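Local coordinates for protein thiazoline oxidase/subtilisin-like protease (Prochloron didemni, PDB 4H6X) that probably cleaves a precursor peptide and macrocyclises the core peptide by transamidation, as the subtilisin-like protease that matures the cyanobactin patellamides, at residues L201-T206 against T223-G227; I283-M288 against V303-L307. All blocks are in the same frame, centred on the assembly; numbering follows the deposited sequence.

Contact 1: L201-T206 against T223-G227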
ATOM      1  N   LEU A 201     -11.313  -0.078   6.868  1.00 26.23           N
ATOM      2  CA  LEU A 201     -10.353   1.027   6.783  1.00 24.77           C
ATOM      3  C   LEU A 201      -9.994   1.351   5.326  1.00 25.71           C
ATOM      4  O   LEU A 201      -9.643   0.451   4.563  1.00 26.30           O
ATOM      5  CB  LEU A 201      -9.065   0.657   7.549  1.00 23.31           C
ATOM      6  CG  LEU A 201      -7.928   1.687   7.611  1.00 24.82           C
ATOM      7  CD1 LEU A 201      -8.357   2.963   8.343  1.00 23.85           C
ATOM      8  CD2 LEU A 201      -6.697   1.071   8.269  1.00 24.53           C
ATOM      9  N   ILE A 202     -10.046   2.637   4.982  1.00 25.18           N
ATOM     10  CA  ILE A 202      -9.582   3.161   3.713  1.00 28.82           C
ATOM     11  C   ILE A 202      -8.228   3.824   3.928  1.00 28.03           C
ATOM     12  O   ILE A 202      -8.087   4.682   4.808  1.00 26.76           O
ATOM     13  CB  ILE A 202     -10.560   4.225   3.141  1.00 30.70           C
ATOM     14  CG1 ILE A 202     -11.925   3.615   2.815  1.00 30.41           C
ATOM     15  CG2 ILE A 202      -9.957   4.929   1.929  1.00 32.08           C
ATOM     16  CD1 ILE A 202     -11.944   2.760   1.566  1.00 34.69           C
ATOM     17  N   VAL A 203      -7.236   3.411   3.136  1.00 26.85           N
ATOM     18  CA  VAL A 203      -5.899   4.030   3.164  1.00 25.81           C
ATOM     19  C   VAL A 203      -5.606   4.652   1.807  1.00 26.82           C
ATOM     20  O   VAL A 203      -5.806   4.027   0.748  1.00 25.32           O
ATOM     21  CB  VAL A 203      -4.769   3.032   3.556  1.00 25.77           C
ATOM     22  CG1 VAL A 203      -3.429   3.755   3.697  1.00 24.91           C
ATOM     23  CG2 VAL A 203      -5.087   2.314   4.866  1.00 24.65           C
ATOM     24  N   SER A 204      -5.136   5.889   1.847  1.00 26.28           N
ATOM     25  CA  SER A 204      -4.893   6.646   0.653  1.00 28.41           C
ATOM     26  C   SER A 204      -3.720   7.593   0.916  1.00 28.37           C
ATOM     27  O   SER A 204      -3.547   8.061   2.038  1.00 29.61           O
ATOM     28  CB  SER A 204      -6.174   7.401   0.273  1.00 30.12           C
ATOM     29  OG  SER A 204      -5.926   8.415  -0.664  1.00 38.59           O
ATOM     30  N   PRO A 205      -2.881   7.839  -0.108  1.00 28.27           N
ATOM     31  CA  PRO A 205      -1.785   8.801   0.015  1.00 28.51           C
ATOM     32  C   PRO A 205      -2.317  10.217  -0.059  1.00 28.70           C
ATOM     33  O   PRO A 205      -3.376  10.435  -0.622  1.00 28.13           O
ATOM     34  CB  PRO A 205      -0.924   8.508  -1.219  1.00 28.57           C
ATOM     35  CG  PRO A 205      -1.864   7.927  -2.222  1.00 27.99           C
ATOM     36  CD  PRO A 205      -2.892   7.174  -1.429  1.00 28.02           C
ATOM     37  N   THR A 206      -1.597  11.178   0.500  1.00 31.51           N
ATOM     38  CA  THR A 206      -2.021  12.578   0.373  1.00 36.20           C
ATOM     39  C   THR A 206      -1.796  13.170  -1.027  1.00 38.23           C
ATOM     40  O   THR A 206      -2.492  14.102  -1.416  1.00 40.18           O
ATOM     41  CB  THR A 206      -1.361  13.486   1.425  1.00 35.38           C
ATOM     42  OG1 THR A 206       0.060  13.326   1.361  1.00 35.63           O
ATOM     43  CG2 THR A 206      -1.874  13.146   2.823  1.00 34.85           C
ATOM     44  N   THR A 223     -11.035   7.527   7.338  1.00 38.85           N
ATOM     45  CA  THR A 223      -9.987   7.155   6.377  1.00 41.42           C
ATOM     46  C   THR A 223      -8.611   7.580   6.874  1.00 39.53           C
ATOM     47  O   THR A 223      -8.480   8.547   7.642  1.00 44.17           O
ATOM     48  CB  THR A 223     -10.231   7.713   4.958  1.00 40.49           C
ATOM     49  OG1 THR A 223      -9.561   8.965   4.799  1.00 43.99           O
ATOM     50  CG2 THR A 223     -11.706   7.891   4.699  1.00 42.16           C
ATOM     51  N   LEU A 224      -7.595   6.834   6.460  1.00 33.82           N
ATOM     52  CA  LEU A 224      -6.218   7.122   6.849  1.00 29.58           C
ATOM     53  C   LEU A 224      -5.477   7.714   5.669  1.00 28.89           C
ATOM     54  O   LEU A 224      -5.196   7.023   4.678  1.00 29.22           O
ATOM     55  CB  LEU A 224      -5.528   5.847   7.365  1.00 29.42           C
ATOM     56  CG  LEU A 224      -4.140   5.979   8.013  1.00 29.28           C
ATOM     57  CD1 LEU A 224      -4.226   6.809   9.286  1.00 30.52           C
ATOM     58  CD2 LEU A 224      -3.567   4.605   8.329  1.00 28.96           C
ATOM     59  N   ALA A 225      -5.185   9.008   5.769  1.00 28.07           N
ATOM     60  CA  ALA A 225      -4.350   9.694   4.798  1.00 28.65           C
ATOM     61  C   ALA A 225      -2.864   9.510   5.163  1.00 28.61           C
ATOM     62  O   ALA A 225      -2.493   9.572   6.336  1.00 28.27           O
ATOM     63  CB  ALA A 225      -4.716  11.165   4.732  1.00 27.23           C
ATOM     64  N   VAL A 226      -2.023   9.254   4.165  1.00 26.14           N
ATOM     65  CA  VAL A 226      -0.612   8.983   4.447  1.00 27.71           C
ATOM     66  C   VAL A 226       0.304   9.921   3.673  1.00 28.34           C
ATOM     67  O   VAL A 226       0.197  10.044   2.455  1.00 30.88           O
ATOM     68  CB  VAL A 226      -0.225   7.514   4.187  1.00 27.71           C
ATOM     69  CG1 VAL A 226       1.225   7.274   4.599  1.00 27.70           C
ATOM     70  CG2 VAL A 226      -1.160   6.571   4.942  1.00 27.02           C
ATOM     71  N   GLY A 227       1.187  10.598   4.401  1.00 29.08           N
ATOM     72  CA  GLY A 227       2.218  11.440   3.801  1.00 29.71           C
ATOM     73  C   GLY A 227       3.535  10.678   3.789  1.00 31.65           C
ATOM     74  O   GLY A 227       3.671   9.652   4.463  1.00 30.22           O
TER
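Leu-201 opens the pairing by laying CD1 obliquely against Leu-224 CB, 4.2 Å away, before the ladder of backbone bonds begins. What follows is a worked case of parallel strand pairing, in which every second residue of one strand gives and takes the bonds to the other. Ile-202 O receives Leu-224 N in an almost straight bond, 179° at the hydrogen. On the side-chain side, Ile-202 CB sits 3.9 Å from Thr-223 CB. Val-203 turns to the other face; its CG1, anti to the backbone N (chi1 -175°), leans down the strand to meet Val-226 CG2 at 3.8 Å, and CG2 is left near Leu-224 CB. Ser-204 supplies the next two bonds. Its N reaches Leu-224 O at 3.1 Å, and its O takes Val-226 N through a clearly bent bond, 137° at the hydrogen, with the CA-H of Ala-225 as a second, weaker visitor. Pro-205 shares a face with Val-203, Leu-224 and Val-226, and its CA-H points at Val-226 O. That same oxygen accepts Thr-206 N at 2.9 Å, the donor standing well above the carbonyl plane, and Thr-206 CG2 closes on Ala-225 CB at 4.0 Å, on the side of the sheet where Ala-225 lies. The two strands sit within the parallel sheet of the subtilisin-like fold: strand 170-173 flanks 201-205, and strand 249-253 flanks 224-229. Helix 273-293 covers Leu-201, Val-203 and Pro-205, and helix 300-309 covers Leu-201 and Leu-224.

Contact 2: I283-M288 against V303-L307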
ATOM      1  N   ILE A 283       1.113  -2.031   8.031  1.00 22.35           N
ATOM      2  CA  ILE A 283       1.158  -1.881   9.494  1.00 23.62           C
ATOM      3  C   ILE A 283      -0.247  -2.077  10.063  1.00 23.92           C
ATOM      4  O   ILE A 283      -0.447  -2.854  11.002  1.00 23.99           O
ATOM      5  CB  ILE A 283       1.794  -0.527   9.917  1.00 22.37           C
ATOM      6  CG1 ILE A 283       3.289  -0.525   9.525  1.00 22.76           C
ATOM      7  CG2 ILE A 283       1.606  -0.282  11.415  1.00 23.62           C
ATOM      8  CD1 ILE A 283       4.038   0.749   9.822  1.00 22.28           C
ATOM      9  N   SER A 284      -1.215  -1.392   9.455  1.00 22.94           N
ATOM     10  CA  SER A 284      -2.614  -1.511   9.853  1.00 22.39           C
ATOM     11  C   SER A 284      -3.094  -2.949   9.798  1.00 22.42           C
ATOM     12  O   SER A 284      -3.791  -3.405  10.703  1.00 22.72           O
ATOM     13  CB  SER A 284      -3.502  -0.610   8.984  1.00 22.32           C
ATOM     14  OG  SER A 284      -3.151   0.753   9.159  1.00 22.44           O
ATOM     15  N   ALA A 285      -2.719  -3.672   8.748  1.00 22.58           N
ATOM     16  CA  ALA A 285      -3.090  -5.090   8.634  1.00 23.05           C
ATOM     17  C   ALA A 285      -2.421  -5.974   9.706  1.00 24.44           C
ATOM     18  O   ALA A 285      -3.038  -6.904  10.239  1.00 23.74           O
ATOM     19  CB  ALA A 285      -2.754  -5.614   7.248  1.00 22.36           C
ATOM     20  N   LEU A 286      -1.154  -5.700   9.997  1.00 24.14           N
ATOM     21  CA  LEU A 286      -0.487  -6.387  11.104  1.00 25.55           C
ATOM     22  C   LEU A 286      -1.221  -6.154  12.444  1.00 26.27           C
ATOM     23  O   LEU A 286      -1.409  -7.088  13.235  1.00 29.70           O
ATOM     24  CB  LEU A 286       0.980  -5.947  11.203  1.00 25.22           C
ATOM     25  CG  LEU A 286       1.989  -6.361  10.113  1.00 25.36           C
ATOM     26  CD1 LEU A 286       3.392  -5.927  10.516  1.00 23.60           C
ATOM     27  CD2 LEU A 286       1.982  -7.854   9.812  1.00 24.67           C
ATOM     28  N   LEU A 287      -1.648  -4.919  12.691  1.00 27.09           N
ATOM     29  CA  LEU A 287      -2.328  -4.592  13.958  1.00 26.56           C
ATOM     30  C   LEU A 287      -3.679  -5.279  14.039  1.00 28.07           C
ATOM     31  O   LEU A 287      -4.055  -5.792  15.095  1.00 28.26           O
ATOM     32  CB  LEU A 287      -2.456  -3.079  14.161  1.00 25.81           C
ATOM     33  CG  LEU A 287      -1.146  -2.300  14.323  1.00 27.48           C
ATOM     34  CD1 LEU A 287      -1.390  -0.794  14.243  1.00 26.00           C
ATOM     35  CD2 LEU A 287      -0.402  -2.671  15.610  1.00 26.33           C
ATOM     36  N   MET A 288      -4.394  -5.316  12.911  1.00 28.59           N
ATOM     37  CA  MET A 288      -5.617  -6.096  12.799  1.00 27.85           C
ATOM     38  C   MET A 288      -5.352  -7.598  12.959  1.00 29.49           C
ATOM     39  O   MET A 288      -6.151  -8.306  13.577  1.00 29.72           O
ATOM     40  CB  MET A 288      -6.327  -5.845  11.455  1.00 27.81           C
ATOM     41  CG  MET A 288      -6.857  -4.442  11.240  1.00 27.85           C
ATOM     42  SD  MET A 288      -7.726  -4.359   9.652  1.00 30.27           S
ATOM     43  CE  MET A 288      -8.314  -2.668   9.733  1.00 28.82           C
ATOM     44  N   VAL A 303      -7.831   0.713  15.268  1.00 28.20           N
ATOM     45  CA  VAL A 303      -6.500   0.724  14.666  1.00 27.04           C
ATOM     46  C   VAL A 303      -6.181   2.118  14.156  1.00 25.14           C
ATOM     47  O   VAL A 303      -5.135   2.676  14.482  1.00 25.16           O
ATOM     48  CB  VAL A 303      -6.325  -0.333  13.544  1.00 26.93           C
ATOM     49  CG1 VAL A 303      -4.995  -0.121  12.817  1.00 26.81           C
ATOM     50  CG2 VAL A 303      -6.372  -1.734  14.130  1.00 26.07           C
ATOM     51  N   ARG A 304      -7.107   2.699  13.397  1.00 25.24           N
ATOM     52  CA  ARG A 304      -6.907   4.029  12.824  1.00 26.42           C
ATOM     53  C   ARG A 304      -6.644   5.081  13.903  1.00 27.40           C
ATOM     54  O   ARG A 304      -5.709   5.875  13.789  1.00 26.34           O
ATOM     55  CB  ARG A 304      -8.115   4.439  11.957  1.00 27.25           C
ATOM     56  CG  ARG A 304      -7.880   5.673  11.091  1.00 30.43           C
ATOM     57  CD  ARG A 304      -9.148   6.086  10.337  1.00 32.42           C
ATOM     58  NE  ARG A 304     -10.046   6.792  11.240  1.00 35.11           N
ATOM     59  CZ  ARG A 304     -10.094   8.116  11.389  1.00 37.58           C
ATOM     60  NH1 ARG A 304      -9.318   8.916  10.663  1.00 38.74           N
ATOM     61  NH2 ARG A 304     -10.931   8.637  12.272  1.00 39.61           N
ATOM     62  N   THR A 305      -7.466   5.091  14.945  1.00 27.76           N
ATOM     63  CA  THR A 305      -7.348   6.141  15.966  1.00 29.02           C
ATOM     64  C   THR A 305      -6.093   5.934  16.819  1.00 27.71           C
ATOM     65  O   THR A 305      -5.419   6.903  17.165  1.00 28.28           O
ATOM     66  CB  THR A 305      -8.615   6.235  16.859  1.00 31.52           C
ATOM     67  OG1 THR A 305      -8.984   4.929  17.307  1.00 35.69           O
ATOM     68  CG2 THR A 305      -9.768   6.817  16.078  1.00 32.63           C
ATOM     69  N   ALA A 306      -5.774   4.675  17.130  1.00 27.33           N
ATOM     70  CA  ALA A 306      -4.537   4.347  17.853  1.00 28.19           C
ATOM     71  C   ALA A 306      -3.302   4.866  17.130  1.00 29.74           C
ATOM     72  O   ALA A 306      -2.409   5.429  17.772  1.00 29.15           O
ATOM     73  CB  ALA A 306      -4.402   2.853  18.101  1.00 26.04           C
ATOM     74  N   LEU A 307      -3.263   4.685  15.803  1.00 28.47           N
ATOM     75  CA  LEU A 307      -2.177   5.206  14.981  1.00 28.45           C
ATOM     76  C   LEU A 307      -2.140   6.727  14.967  1.00 28.27           C
ATOM     77  O   LEU A 307      -1.066   7.327  15.120  1.00 28.45           O
ATOM     78  CB  LEU A 307      -2.233   4.651  13.540  1.00 28.28           C
ATOM     79  CG  LEU A 307      -1.934   3.160  13.373  1.00 28.29           C
ATOM     80  CD1 LEU A 307      -2.330   2.670  11.983  1.00 27.19           C
ATOM     81  CD2 LEU A 307      -0.468   2.861  13.687  1.00 28.09           C
TER
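Leu-287, Val-303 and Leu-307 meet with no flat group among them: there is no ring in either segment, and the guanidinium of Arg-304 leads away to salt bridges with Glu-301 and Glu-248. The contact is therefore an example of helix packing by mainly aliphatic side chains, between helices 273-293 and 300-309 of the subtilisin-like fold, whose short segments cross at 118° with axes 10.6 Å apart. Val-303 is the centre of it. Its CG1, anti to the backbone N (chi1 171°), faces Leu-287 CD1 at 3.9 Å and also approaches the backbone at Ser-284 CA. CG2 takes the other flank, 4.0 Å from Met-288 CG, where the two side chains cross at about a right angle. Leu-287 CB rests against both of these methyls. With an alanine in place of Val-303 both methyls would be gone, and a gap would probably open beside Leu-287 CB and CD1 and Met-288 CG, freeing the outer parts of those two side chains to shift. One turn on from Val-303, Leu-307 meets Leu-287 tip to tip, CD2 to CD1 at 3.8 Å. Helix 332-340 adds to this apolar patch, with Ile-332 on Ile-283 and Met-336 on Leu-287. The buried hydroxyl of Ser-284 is satisfied within its own helix by Met-280 O, and on the side of the partner helix the same OG lies 3.5 Å from the methyl carbon Leu-307 CD1.

The two contacts form successive layers of one alpha/beta architecture, their centres about 12 Å apart. Contact 1 closes along the chain before contact 2 opens: strands 201-205 and 224-229 come first, then helices 273-293 and 300-309, which pack over them. The layers touch directly. Arg-304 NH1 probably hydrogen-bonds Thr-223 O, Leu-201 CD1 packs on Arg-304 CD, and Ser-284 OG lies among the methyls of Leu-201 and Leu-224. Near its start, helix 273-293 carries Ser-274, which with His-109 and Asp-39 probably forms the Ser-His-Asp triad expected of a subtilase, so the sheet and helix joined here probably form part of the framework behind the protease centre.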